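Long-range contacts in alpha-L-rhamnosidase (PDB 6GSZ), which probably hydrolyses terminal non-reducing alpha-L-rhamnose residues from alpha-L-rhamnosides: residues A[114-119]-A[292-297]; A[325-330]-A[402-407]. All blocks are in the same frame, centred on the assembly; numbering follows the deposited sequence.

Contact 1 of 2, residues A[114-119]-A[292-297]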
# COMPACT_ATOMS: atom_id res chain seq x y z
N ALA A 114 32.72 0.24 -0.83
CA ALA A 114 31.73 -0.82 -1.08
C ALA A 114 31.34 -0.80 -2.54
O ALA A 114 31.07 0.27 -3.12
CB ALA A 114 30.55 -0.69 -0.18
N VAL A 115 31.35 -1.99 -3.15
CA VAL A 115 30.93 -2.17 -4.54
C VAL A 115 29.94 -3.35 -4.62
O VAL A 115 29.82 -4.19 -3.71
CB VAL A 115 32.11 -2.41 -5.48
CG1 VAL A 115 33.07 -1.23 -5.46
CG2 VAL A 115 32.82 -3.72 -5.20
N VAL A 116 29.17 -3.36 -5.70
CA VAL A 116 28.28 -4.48 -5.94
C VAL A 116 29.13 -5.70 -6.30
O VAL A 116 29.95 -5.59 -7.22
CB VAL A 116 27.24 -4.19 -7.03
CG1 VAL A 116 26.37 -5.41 -7.32
CG2 VAL A 116 26.38 -2.99 -6.69
N ILE A 117 28.88 -6.82 -5.61
CA ILE A 117 29.59 -8.03 -5.93
C ILE A 117 28.62 -9.11 -6.39
O ILE A 117 27.46 -9.15 -6.04
CB ILE A 117 30.44 -8.51 -4.77
CG1 ILE A 117 29.59 -8.86 -3.55
CG2 ILE A 117 31.54 -7.50 -4.48
CD1 ILE A 117 30.39 -9.49 -2.42
N ALA A 118 29.21 -10.05 -7.15
CA ALA A 118 28.57 -11.20 -7.66
C ALA A 118 29.49 -12.41 -7.49
O ALA A 118 30.71 -12.27 -7.40
CB ALA A 118 28.22 -11.02 -9.12
N SER A 119 28.88 -13.60 -7.52
CA SER A 119 29.65 -14.85 -7.49
C SER A 119 30.46 -15.09 -8.76
O SER A 119 30.04 -14.77 -9.87
CB SER A 119 28.70 -16.01 -7.27
OG SER A 119 29.39 -17.23 -7.18
N HIS A 292 33.38 -11.09 -7.60
CA HIS A 292 33.89 -10.03 -8.48
C HIS A 292 32.93 -8.84 -8.43
O HIS A 292 31.80 -9.02 -7.99
CB HIS A 292 34.13 -10.57 -9.90
CG HIS A 292 32.91 -11.11 -10.56
ND1 HIS A 292 32.62 -12.45 -10.60
CD2 HIS A 292 31.91 -10.48 -11.23
CE1 HIS A 292 31.49 -12.64 -11.24
NE2 HIS A 292 31.03 -11.45 -11.64
N GLU A 293 33.38 -7.68 -8.93
CA GLU A 293 32.59 -6.47 -8.91
C GLU A 293 31.65 -6.41 -10.12
O GLU A 293 32.04 -6.85 -11.24
CB GLU A 293 33.49 -5.23 -8.86
CG GLU A 293 32.73 -3.94 -8.63
CD GLU A 293 33.47 -2.66 -8.93
OE1 GLU A 293 34.65 -2.74 -9.18
OE2 GLU A 293 32.81 -1.58 -8.90
N LEU A 294 30.46 -5.86 -9.93
CA LEU A 294 29.49 -5.54 -11.01
C LEU A 294 29.40 -4.02 -11.12
O LEU A 294 29.15 -3.36 -10.12
CB LEU A 294 28.11 -6.08 -10.60
CG LEU A 294 27.95 -7.57 -10.61
CD1 LEU A 294 26.47 -7.94 -10.52
CD2 LEU A 294 28.58 -8.16 -11.84
N SER A 295 29.55 -3.49 -12.34
CA SER A 295 29.38 -2.04 -12.55
C SER A 295 27.99 -1.60 -12.11
O SER A 295 26.99 -2.22 -12.46
CB SER A 295 29.63 -1.72 -13.99
OG SER A 295 29.44 -0.35 -14.26
N PHE A 296 27.93 -0.52 -11.32
CA PHE A 296 26.64 -0.06 -10.76
C PHE A 296 26.71 1.41 -10.37
O PHE A 296 27.62 1.81 -9.63
CB PHE A 296 26.28 -0.88 -9.51
CG PHE A 296 24.95 -0.49 -8.93
CD1 PHE A 296 23.81 -1.08 -9.42
CD2 PHE A 296 24.86 0.40 -7.87
CE1 PHE A 296 22.58 -0.79 -8.88
CE2 PHE A 296 23.62 0.70 -7.34
CZ PHE A 296 22.49 0.12 -7.86
N PRO A 297 25.77 2.25 -10.84
CA PRO A 297 25.78 3.66 -10.46
C PRO A 297 25.13 3.96 -9.11
O PRO A 297 23.89 3.88 -8.99
CB PRO A 297 25.05 4.34 -11.62
CG PRO A 297 24.14 3.29 -12.18
CD PRO A 297 24.74 1.95 -11.85
O HOH W 1 29.82 -1.67 -8.07

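Contact 2 of 2, residues A[325-330]-A[402-407]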
# COMPACT_ATOMS: atom_id res chain seq x y z
N SER A 325 -10.79 -36.13 -4.28
CA SER A 325 -9.95 -37.29 -4.69
C SER A 325 -9.04 -37.78 -3.55
O SER A 325 -8.18 -38.61 -3.79
CB SER A 325 -9.13 -36.91 -5.90
OG SER A 325 -8.23 -35.86 -5.56
N GLY A 326 -9.23 -37.25 -2.34
CA GLY A 326 -8.53 -37.70 -1.16
C GLY A 326 -7.21 -36.96 -0.91
O GLY A 326 -6.42 -37.41 -0.09
N LYS A 327 -6.99 -35.81 -1.57
CA LYS A 327 -5.79 -35.01 -1.29
C LYS A 327 -5.95 -34.31 0.07
O LYS A 327 -7.07 -33.97 0.51
CB LYS A 327 -5.53 -33.99 -2.40
CG LYS A 327 -5.39 -34.53 -3.82
CD LYS A 327 -4.35 -35.62 -3.98
CE LYS A 327 -4.49 -36.36 -5.31
NZ LYS A 327 -3.44 -37.39 -5.47
N THR A 328 -4.83 -34.01 0.73
CA THR A 328 -4.84 -33.30 2.01
C THR A 328 -4.81 -31.80 1.75
O THR A 328 -3.91 -31.33 1.05
CB THR A 328 -3.64 -33.69 2.87
OG1 THR A 328 -3.75 -35.09 3.13
CG2 THR A 328 -3.57 -32.94 4.17
N VAL A 329 -5.79 -31.07 2.33
CA VAL A 329 -5.92 -29.63 2.12
C VAL A 329 -6.01 -28.90 3.47
O VAL A 329 -6.80 -29.24 4.35
CB VAL A 329 -7.13 -29.28 1.23
CG1 VAL A 329 -7.17 -27.80 0.91
CG2 VAL A 329 -7.15 -30.10 -0.05
N LEU A 330 -5.17 -27.88 3.59
CA LEU A 330 -5.22 -26.90 4.67
C LEU A 330 -6.19 -25.78 4.28
O LEU A 330 -6.21 -25.32 3.14
CB LEU A 330 -3.83 -26.30 4.87
CG LEU A 330 -2.66 -27.27 5.03
CD1 LEU A 330 -1.40 -26.49 5.34
CD2 LEU A 330 -2.95 -28.31 6.11
N GLN A 402 -2.91 -27.43 -0.80
CA GLN A 402 -2.81 -28.89 -0.97
C GLN A 402 -1.40 -29.31 -0.57
O GLN A 402 -0.42 -28.73 -1.07
CB GLN A 402 -3.11 -29.33 -2.39
CG GLN A 402 -3.09 -30.86 -2.51
CD GLN A 402 -3.40 -31.35 -3.90
OE1 GLN A 402 -4.37 -30.92 -4.54
NE2 GLN A 402 -2.56 -32.27 -4.38
N VAL A 403 -1.32 -30.32 0.30
CA VAL A 403 -0.04 -30.76 0.85
C VAL A 403 0.19 -32.21 0.45
O VAL A 403 -0.67 -33.04 0.77
CB VAL A 403 -0.01 -30.63 2.38
CG1 VAL A 403 1.33 -31.06 2.92
CG2 VAL A 403 -0.34 -29.21 2.83
N ASP A 404 1.30 -32.47 -0.26
CA ASP A 404 1.67 -33.84 -0.65
C ASP A 404 3.02 -34.17 -0.03
O ASP A 404 3.93 -33.33 -0.02
CB ASP A 404 1.69 -34.00 -2.18
CG ASP A 404 0.29 -34.05 -2.77
OD1 ASP A 404 -0.35 -35.15 -2.72
OD2 ASP A 404 -0.18 -33.01 -3.21
N GLY A 405 3.17 -35.42 0.41
CA GLY A 405 4.45 -35.87 0.94
C GLY A 405 4.69 -35.52 2.39
O GLY A 405 5.81 -35.67 2.88
N TRP A 406 3.68 -34.98 3.09
CA TRP A 406 3.85 -34.66 4.51
C TRP A 406 4.18 -35.93 5.29
O TRP A 406 3.52 -36.95 5.09
CB TRP A 406 2.61 -33.94 5.07
CG TRP A 406 2.80 -33.49 6.49
CD1 TRP A 406 2.62 -34.23 7.62
CD2 TRP A 406 3.29 -32.20 6.91
NE1 TRP A 406 2.93 -33.49 8.72
CE2 TRP A 406 3.35 -32.23 8.32
CE3 TRP A 406 3.67 -31.03 6.24
CZ2 TRP A 406 3.76 -31.14 9.07
CZ3 TRP A 406 4.09 -29.95 6.98
CH2 TRP A 406 4.14 -30.01 8.38
N PRO A 407 5.21 -35.92 6.15
CA PRO A 407 5.66 -37.15 6.80
C PRO A 407 4.73 -37.62 7.92
O PRO A 407 4.19 -36.83 8.70
CB PRO A 407 7.06 -36.80 7.33
CG PRO A 407 7.03 -35.30 7.53
CD PRO A 407 6.06 -34.77 6.50
O HOH W 2 -1.12 -35.75 -5.31
O HOH W 3 -2.36 -34.63 -0.54

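Contact 1 of 2, residues A[114-119]-A[292-297]
H292 bonds to A118, and L294 to V116, where strands 116-119 and 291-294 pair as a two-stranded antiparallel ribbon. V116 and H292 have the most surface buried here, with A118 next. The ribbon joins two strands separated in sequence by 172 residues, mostly strand and loop. Segment 292-297 lies within the family's N-terminal rhamnosidase domain range.

A118 and H292 form a hydrogen-bonded pair. A118 N donates to H292 O at 2.9 Å, and H292 N donates back to A118 O. I117 and E293 form the non-hydrogen-bonded pair next to it. Further on, V116 O accepts a bond from L294 N at 2.8 Å. E293 CA also brings its hydrogen to V116 O.

V116 spreads its two methyls over different partners. CG1, anti to the backbone N (chi1 177°), meets L294 CB at 3.8 Å. CG2 reaches F296 CB at 3.5 Å and touches the base of that ring obliquely. L154 of strand 144-154 packs on both V116 and F296, so the pair joins the ribbon to the neighbouring sheet. A118 CB sits on the same face as V116 and packs against L294 CG at 3.8 Å.

E293 lies on the face of I117. Its chain crosses V115, in the loop before the strand, at about a right angle. V115 CG2 lies 3.4 Å from E293 CG. A water fills in where the direct backbone ladder ends. It accepts from V116 N and donates to L294 O and E293 OE2.

The H292 ring lies by strand 116-119, with A118 O over one face, toward the rim. Its ND1 is hydrogen-bonded to D120 OD1, which should help set the ring's rotation. H292 CE1 then comes within 2.9 Å of S119 O.

Contact 2 of 2, residues A[325-330]-A[402-407]
V403 and T328 share the direct backbone bond of this contact. V403 N donates to T328 O at 2.9 Å. Q402 CA approaches the same oxygen through its hydrogen. V329 and Q402 follow as an antiparallel non-hydrogen-bonded pair.

Water extends the polar contact. One water accepts from T328 N and donates to V403 O, with a weak bond to D404 OD1. Another accepts from K327 NZ and donates to D404 OD1 at 2.8 Å, so this lysine meets the carboxylate through solvent.

Q402 is extended, with CG anti to the backbone N (chi1 -176°). This carries its amide across the K327 chain, where NE2 lies 3.7 Å from K327 CG. Q402 NE2 also donates to D404 OD2 at 2.8 Å, on the syn lone pair. R353 forms a salt bridge to that oxygen, so OD2 has two partners, while OD1 is reached by water.

The apolar contact is L330 CG against V403 CG2, at 3.7 Å. I352 and F354 of strand 351-361 also pack on V403. Strand 400-404 thus lies between strands 328-332 and 351-361, an antiparallel order consistent with the concanavalin-like beta domain of this family.

Both contacts pair antiparallel strands, but they hold different elements of one chain. Contact 1 closes before contact 2 opens, and their centres are about 44 Å apart. Each is partly buried, with its centre about 31 Å (contact 1) or 34 Å (contact 2) from the centre of the chain. Contact 1 buries more surface, 450 against 307 Å², with three direct backbone bonds between the segments against one. Its strands form a ribbon of their own, packed on neighbouring sheets. In contact 2 the paired strands belong to a larger mixed sheet. Contact 1 joins its backbone bonds to valine, alanine and leucine packing; contact 2 adds a water-linked lysine, an amide and a carboxylate.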